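Local coordinates for protein phosphoglycerol transferase GacH (PDB 6DGM) that probably transfers glycerol phosphate onto the rhamnose polysaccharide of the streptococcal cell wall, through this manganese-binding, sulfatase-like catalytic domain, at residues 227-238 with 273-281. Numbering follows the deposited sequence.
Sequences FTEEENHNLTSY and PGLYPDSAF
Two prolines, Pro273 and Pro277, lie against Tyr238 on helix 229-257 and Phe227 just before its N-cap, packing the loop between strands 263-269 and 290-297 on that helix within an alkaline phosphatase-like (sulfatase family) fold. Both are CH-pi contacts: Pro273 CG stands 3.8 Å from the centroid of the Tyr238 ring, 17° off its normal, and Pro277 CD sits over one face of Phe227, displaced toward the rim. The Pro273 side chain is about 9 Å from the bound manganese and from the sn-glycerol-1-phosphate. Ala280 CB meets the edge of the Phe227 ring, 3.7 Å from Phe227 CZ.

Apolar packing fills the middle. Leu275 spreads its two methyls along the helix, CD1 reaching Leu235 CB and CD2 lying 3.8 Å from Tyr238 CB. With its CG anti to the backbone N (chi1 177°), Leu235 sends CD1 to the phenol end of Tyr276, 3.8 Å from Tyr276 CE1.

Polar links are few, and no direct hydrogen bond joins the segments. Thr228 and Glu231 form a capping box: Glu231 N bonds Thr228 OG1, Thr228 N bonds Glu231 OE1, and the other oxygen, Glu231 OE2, lies 3.6 Å from Pro277 CB. The Tyr238 hydroxyl is engaged by the backbone of Ser48 and Ser50. One water joins the Asn234 side chain to the Leu275 carbonyl, accepting from Asn234 ND2 at 3.0 Å and donating to Leu275 O at 2.9 Å.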
ATOM      1  N   PHE A 227      28.719  -3.384  12.164  1.00 25.21           N
ATOM      2  CA  PHE A 227      27.903  -2.233  12.501  1.00 23.92           C
ATOM      3  C   PHE A 227      28.567  -1.410  13.599  1.00 24.46           C
ATOM      4  O   PHE A 227      29.261  -1.943  14.477  1.00 24.72           O
ATOM      5  CB  PHE A 227      26.531  -2.656  13.020  1.00 22.67           C
ATOM      6  CG  PHE A 227      25.536  -2.984  11.950  1.00 22.26           C
ATOM      7  CD1 PHE A 227      25.932  -3.336  10.674  1.00 24.00           C
ATOM      8  CD2 PHE A 227      24.199  -2.936  12.236  1.00 21.04           C
ATOM      9  CE1 PHE A 227      24.985  -3.657   9.699  1.00 24.74           C
ATOM     10  CE2 PHE A 227      23.248  -3.238  11.275  1.00 22.40           C
ATOM     11  CZ  PHE A 227      23.643  -3.598  10.002  1.00 24.05           C
ATOM     12  N   THR A 228      28.313  -0.104  13.572  1.00 25.00           N
ATOM     13  CA  THR A 228      28.670   0.750  14.687  1.00 24.75           C
ATOM     14  C   THR A 228      27.754   0.465  15.879  1.00 24.36           C
ATOM     15  O   THR A 228      26.696  -0.163  15.754  1.00 22.35           O
ATOM     16  CB  THR A 228      28.500   2.215  14.304  1.00 24.99           C
ATOM     17  OG1 THR A 228      27.115   2.481  14.063  1.00 24.12           O
ATOM     18  CG2 THR A 228      29.314   2.547  13.055  1.00 25.39           C
ATOM     19  N   GLU A 229      28.163   0.958  17.051  1.00 23.46           N
ATOM     20  CA  GLU A 229      27.306   0.840  18.228  1.00 22.41           C
ATOM     21  C   GLU A 229      25.938   1.455  17.968  1.00 20.92           C
ATOM     22  O   GLU A 229      24.906   0.873  18.327  1.00 21.90           O
ATOM     23  CB  GLU A 229      27.986   1.517  19.415  1.00 25.83           C
ATOM     24  CG  GLU A 229      29.252   0.810  19.898  1.00 34.76           C
ATOM     25  CD  GLU A 229      30.552   1.300  19.217  1.00 41.88           C
ATOM     26  OE1 GLU A 229      30.504   1.915  18.119  1.00 41.75           O
ATOM     27  OE2 GLU A 229      31.633   1.064  19.799  1.00 44.30           O
ATOM     28  N   GLU A 230      25.912   2.631  17.332  1.00 20.56           N
ATOM     29  CA  GLU A 230      24.649   3.312  17.055  1.00 23.28           C
ATOM     30  C   GLU A 230      23.771   2.498  16.116  1.00 21.00           C
ATOM     31  O   GLU A 230      22.558   2.394  16.320  1.00 20.74           O
ATOM     32  CB  GLU A 230      24.939   4.689  16.459  1.00 30.11           C
ATOM     33  CG  GLU A 230      23.711   5.486  16.032  1.00 35.62           C
ATOM     34  CD  GLU A 230      24.069   6.869  15.457  1.00 38.14           C
ATOM     35  OE1 GLU A 230      25.274   7.231  15.395  1.00 39.51           O
ATOM     36  OE2 GLU A 230      23.130   7.595  15.073  1.00 37.27           O
ATOM     37  N   GLU A 231      24.361   1.942  15.053  1.00 20.83           N
ATOM     38  CA  GLU A 231      23.592   1.117  14.134  1.00 19.70           C
ATOM     39  C   GLU A 231      22.996  -0.089  14.852  1.00 19.10           C
ATOM     40  O   GLU A 231      21.824  -0.424  14.644  1.00 18.76           O
ATOM     41  CB  GLU A 231      24.475   0.684  12.958  1.00 21.03           C
ATOM     42  CG  GLU A 231      24.773   1.837  11.985  1.00 23.24           C
ATOM     43  CD  GLU A 231      25.936   1.572  11.027  1.00 25.59           C
ATOM     44  OE1 GLU A 231      26.779   0.673  11.268  1.00 26.58           O
ATOM     45  OE2 GLU A 231      26.014   2.294  10.015  1.00 26.48           O
ATOM     46  N   ASN A 232      23.787  -0.754  15.696  1.00 19.56           N
ATOM     47  CA  ASN A 232      23.284  -1.906  16.436  1.00 19.83           C
ATOM     48  C   ASN A 232      22.186  -1.498  17.409  1.00 19.01           C
ATOM     49  O   ASN A 232      21.203  -2.221  17.586  1.00 18.00           O
ATOM     50  CB  ASN A 232      24.415  -2.580  17.212  1.00 20.89           C
ATOM     51  CG  ASN A 232      25.278  -3.475  16.339  1.00 22.95           C
ATOM     52  OD1 ASN A 232      24.843  -3.897  15.272  1.00 22.74           O
ATOM     53  ND2 ASN A 232      26.495  -3.790  16.807  1.00 25.64           N
ATOM     54  N   HIS A 233      22.337  -0.339  18.048  1.00 19.02           N
ATOM     55  CA  HIS A 233      21.328   0.109  19.005  1.00 18.54           C
ATOM     56  C   HIS A 233      20.027   0.453  18.298  1.00 17.61           C
ATOM     57  O   HIS A 233      18.942   0.088  18.767  1.00 17.77           O
ATOM     58  CB  HIS A 233      21.850   1.321  19.779  1.00 19.62           C
ATOM     59  CG  HIS A 233      20.974   1.722  20.924  1.00 25.40           C
ATOM     60  ND1 HIS A 233      20.711   0.882  21.980  1.00 31.03           N
ATOM     61  CD2 HIS A 233      20.278   2.860  21.165  1.00 26.36           C
ATOM     62  CE1 HIS A 233      19.902   1.486  22.832  1.00 27.93           C
ATOM     63  NE2 HIS A 233      19.630   2.690  22.368  1.00 26.96           N
ATOM     64  N   ASN A 234      20.111   1.168  17.173  1.00 16.96           N
ATOM     65  CA  ASN A 234      18.912   1.460  16.401  1.00 17.35           C
ATOM     66  C   ASN A 234      18.220   0.182  15.937  1.00 17.16           C
ATOM     67  O   ASN A 234      16.995   0.065  16.023  1.00 17.27           O
ATOM     68  CB  ASN A 234      19.269   2.322  15.194  1.00 18.85           C
ATOM     69  CG  ASN A 234      19.373   3.788  15.537  1.00 21.13           C
ATOM     70  OD1 ASN A 234      18.733   4.266  16.459  1.00 23.14           O
ATOM     71  ND2 ASN A 234      20.194   4.507  14.793  1.00 21.11           N
ATOM     72  N   LEU A 235      18.992  -0.782  15.436  1.00 16.37           N
ATOM     73  CA  LEU A 235      18.396  -2.026  14.977  1.00 15.61           C
ATOM     74  C   LEU A 235      17.717  -2.756  16.125  1.00 15.84           C
ATOM     75  O   LEU A 235      16.618  -3.303  15.959  1.00 16.81           O
ATOM     76  CB  LEU A 235      19.455  -2.917  14.333  1.00 16.87           C
ATOM     77  CG  LEU A 235      18.977  -4.300  13.860  1.00 20.89           C
ATOM     78  CD1 LEU A 235      17.868  -4.218  12.805  1.00 20.74           C
ATOM     79  CD2 LEU A 235      20.167  -5.117  13.334  1.00 24.43           C
ATOM     80  N   THR A 236      18.363  -2.782  17.299  1.00 15.91           N
ATOM     81  CA  THR A 236      17.769  -3.437  18.461  1.00 16.78           C
ATOM     82  C   THR A 236      16.480  -2.747  18.879  1.00 16.44           C
ATOM     83  O   THR A 236      15.469  -3.410  19.131  1.00 16.30           O
ATOM     84  CB  THR A 236      18.786  -3.464  19.602  1.00 18.70           C
ATOM     85  OG1 THR A 236      19.860  -4.336  19.243  1.00 19.69           O
ATOM     86  CG2 THR A 236      18.145  -3.943  20.927  1.00 19.52           C
ATOM     87  N   SER A 237      16.499  -1.410  18.977  1.00 16.51           N
ATOM     88  CA  SER A 237      15.294  -0.678  19.352  1.00 17.74           C
ATOM     89  C   SER A 237      14.174  -0.908  18.343  1.00 17.59           C
ATOM     90  O   SER A 237      13.009  -1.087  18.720  1.00 17.40           O
ATOM     91  CB  SER A 237      15.595   0.826  19.411  1.00 18.23           C
ATOM     92  OG  SER A 237      16.649   1.104  20.316  1.00 19.30           O
ATOM     93  N   TYR A 238      14.508  -0.860  17.053  1.00 17.15           N
ATOM     94  CA  TYR A 238      13.524  -1.115  16.005  1.00 15.73           C
ATOM     95  C   TYR A 238      12.952  -2.524  16.106  1.00 15.40           C
ATOM     96  O   TYR A 238      11.737  -2.719  15.965  1.00 15.18           O
ATOM     97  CB  TYR A 238      14.193  -0.904  14.648  1.00 15.59           C
ATOM     98  CG  TYR A 238      13.376  -1.365  13.468  1.00 15.89           C
ATOM     99  CD1 TYR A 238      12.353  -0.578  12.979  1.00 14.47           C
ATOM    100  CD2 TYR A 238      13.644  -2.583  12.849  1.00 16.71           C
ATOM    101  CE1 TYR A 238      11.599  -1.008  11.890  1.00 14.71           C
ATOM    102  CE2 TYR A 238      12.914  -3.011  11.763  1.00 15.86           C
ATOM    103  CZ  TYR A 238      11.884  -2.220  11.298  1.00 15.52           C
ATOM    104  OH  TYR A 238      11.147  -2.649  10.209  1.00 16.73           O
ATOM    105  N   PRO A 273      13.344   0.705   7.386  1.00 16.30           N
ATOM    106  CA  PRO A 273      13.841   1.786   8.246  1.00 16.26           C
ATOM    107  C   PRO A 273      15.223   2.225   7.794  1.00 16.42           C
ATOM    108  O   PRO A 273      16.042   1.411   7.361  1.00 16.87           O
ATOM    109  CB  PRO A 273      13.909   1.129   9.621  1.00 16.36           C
ATOM    110  CG  PRO A 273      14.196  -0.316   9.310  1.00 16.42           C
ATOM    111  CD  PRO A 273      13.359  -0.602   8.080  1.00 16.33           C
ATOM    112  N   GLY A 274      15.497   3.528   7.929  1.00 16.43           N
ATOM    113  CA  GLY A 274      16.761   4.073   7.483  1.00 20.03           C
ATOM    114  C   GLY A 274      17.815   3.945   8.564  1.00 22.72           C
ATOM    115  O   GLY A 274      18.306   4.951   9.102  1.00 27.26           O
ATOM    116  N   LEU A 275      18.126   2.710   8.936  1.00 19.61           N
ATOM    117  CA  LEU A 275      19.140   2.479   9.948  1.00 19.26           C
ATOM    118  C   LEU A 275      20.272   1.575   9.506  1.00 19.91           C
ATOM    119  O   LEU A 275      21.266   1.480  10.234  1.00 21.98           O
ATOM    120  CB  LEU A 275      18.523   1.895  11.231  1.00 19.06           C
ATOM    121  CG  LEU A 275      17.766   0.564  11.101  1.00 20.93           C
ATOM    122  CD1 LEU A 275      18.678  -0.645  11.123  1.00 23.03           C
ATOM    123  CD2 LEU A 275      16.712   0.474  12.205  1.00 19.96           C
ATOM    124  N   TYR A 276      20.162   0.925   8.333  1.00 19.44           N
ATOM    125  CA  TYR A 276      21.190  -0.010   7.917  1.00 20.12           C
ATOM    126  C   TYR A 276      22.209   0.687   7.021  1.00 21.62           C
ATOM    127  O   TYR A 276      21.829   1.460   6.139  1.00 23.19           O
ATOM    128  CB  TYR A 276      20.573  -1.131   7.086  1.00 19.74           C
ATOM    129  CG  TYR A 276      19.478  -1.947   7.725  1.00 18.94           C
ATOM    130  CD1 TYR A 276      19.792  -2.991   8.589  1.00 19.16           C
ATOM    131  CD2 TYR A 276      18.135  -1.711   7.440  1.00 18.69           C
ATOM    132  CE1 TYR A 276      18.814  -3.766   9.159  1.00 18.43           C
ATOM    133  CE2 TYR A 276      17.131  -2.485   8.015  1.00 18.77           C
ATOM    134  CZ  TYR A 276      17.480  -3.513   8.884  1.00 18.81           C
ATOM    135  OH  TYR A 276      16.487  -4.300   9.443  1.00 18.37           O
ATOM    136  N   PRO A 277      23.495   0.404   7.204  1.00 21.64           N
ATOM    137  CA  PRO A 277      24.479   0.776   6.182  1.00 23.47           C
ATOM    138  C   PRO A 277      24.345  -0.133   4.972  1.00 23.27           C
ATOM    139  O   PRO A 277      23.833  -1.251   5.059  1.00 22.91           O
ATOM    140  CB  PRO A 277      25.821   0.567   6.891  1.00 26.28           C
ATOM    141  CG  PRO A 277      25.544  -0.524   7.859  1.00 24.83           C
ATOM    142  CD  PRO A 277      24.101  -0.353   8.312  1.00 21.45           C
ATOM    143  N   ASP A 278      24.806   0.359   3.817  1.00 24.19           N
ATOM    144  CA  ASP A 278      24.709  -0.442   2.601  1.00 25.40           C
ATOM    145  C   ASP A 278      25.408  -1.788   2.755  1.00 25.53           C
ATOM    146  O   ASP A 278      24.988  -2.778   2.144  1.00 26.81           O
ATOM    147  CB  ASP A 278      25.279   0.308   1.400  1.00 27.82           C
ATOM    148  CG  ASP A 278      24.302   1.321   0.810  1.00 29.99           C
ATOM    149  OD1 ASP A 278      23.130   1.374   1.231  1.00 29.39           O
ATOM    150  OD2 ASP A 278      24.742   2.071  -0.091  1.00 32.86           O
ATOM    151  N   SER A 279      26.465  -1.848   3.562  1.00 24.93           N
ATOM    152  CA  SER A 279      27.182  -3.102   3.748  1.00 25.48           C
ATOM    153  C   SER A 279      26.273  -4.199   4.300  1.00 25.35           C
ATOM    154  O   SER A 279      26.545  -5.386   4.084  1.00 27.18           O
ATOM    155  CB  SER A 279      28.335  -2.875   4.719  1.00 26.08           C
ATOM    156  OG  SER A 279      27.818  -2.628   6.007  1.00 24.70           O
ATOM    157  N   ALA A 280      25.218  -3.824   5.025  1.00 23.72           N
ATOM    158  CA  ALA A 280      24.314  -4.804   5.622  1.00 24.20           C
ATOM    159  C   ALA A 280      23.719  -5.750   4.585  1.00 25.43           C
ATOM    160  O   ALA A 280      23.388  -6.892   4.912  1.00 27.23           O
ATOM    161  CB  ALA A 280      23.177  -4.105   6.366  1.00 21.95           C
ATOM    162  N   PHE A 281      23.566  -5.299   3.343  1.00 25.97           N
ATOM    163  CA  PHE A 281      22.875  -6.081   2.323  1.00 26.58           C
ATOM    164  C   PHE A 281      23.787  -7.022   1.542  1.00 30.11           C
ATOM    165  O   PHE A 281      23.283  -7.827   0.751  1.00 31.17           O
ATOM    166  CB  PHE A 281      22.105  -5.125   1.409  1.00 25.43           C
ATOM    167  CG  PHE A 281      21.162  -4.235   2.160  1.00 24.00           C
ATOM    168  CD1 PHE A 281      19.949  -4.719   2.620  1.00 21.72           C
ATOM    169  CD2 PHE A 281      21.514  -2.925   2.466  1.00 24.91           C
ATOM    170  CE1 PHE A 281      19.095  -3.918   3.344  1.00 21.35           C
ATOM    171  CE2 PHE A 281      20.649  -2.116   3.184  1.00 23.66           C
ATOM    172  CZ  PHE A 281      19.448  -2.612   3.623  1.00 22.27           C
TER
HETATM  173  O   HOH W   1      21.558   3.558  12.295  1.00 19.01           O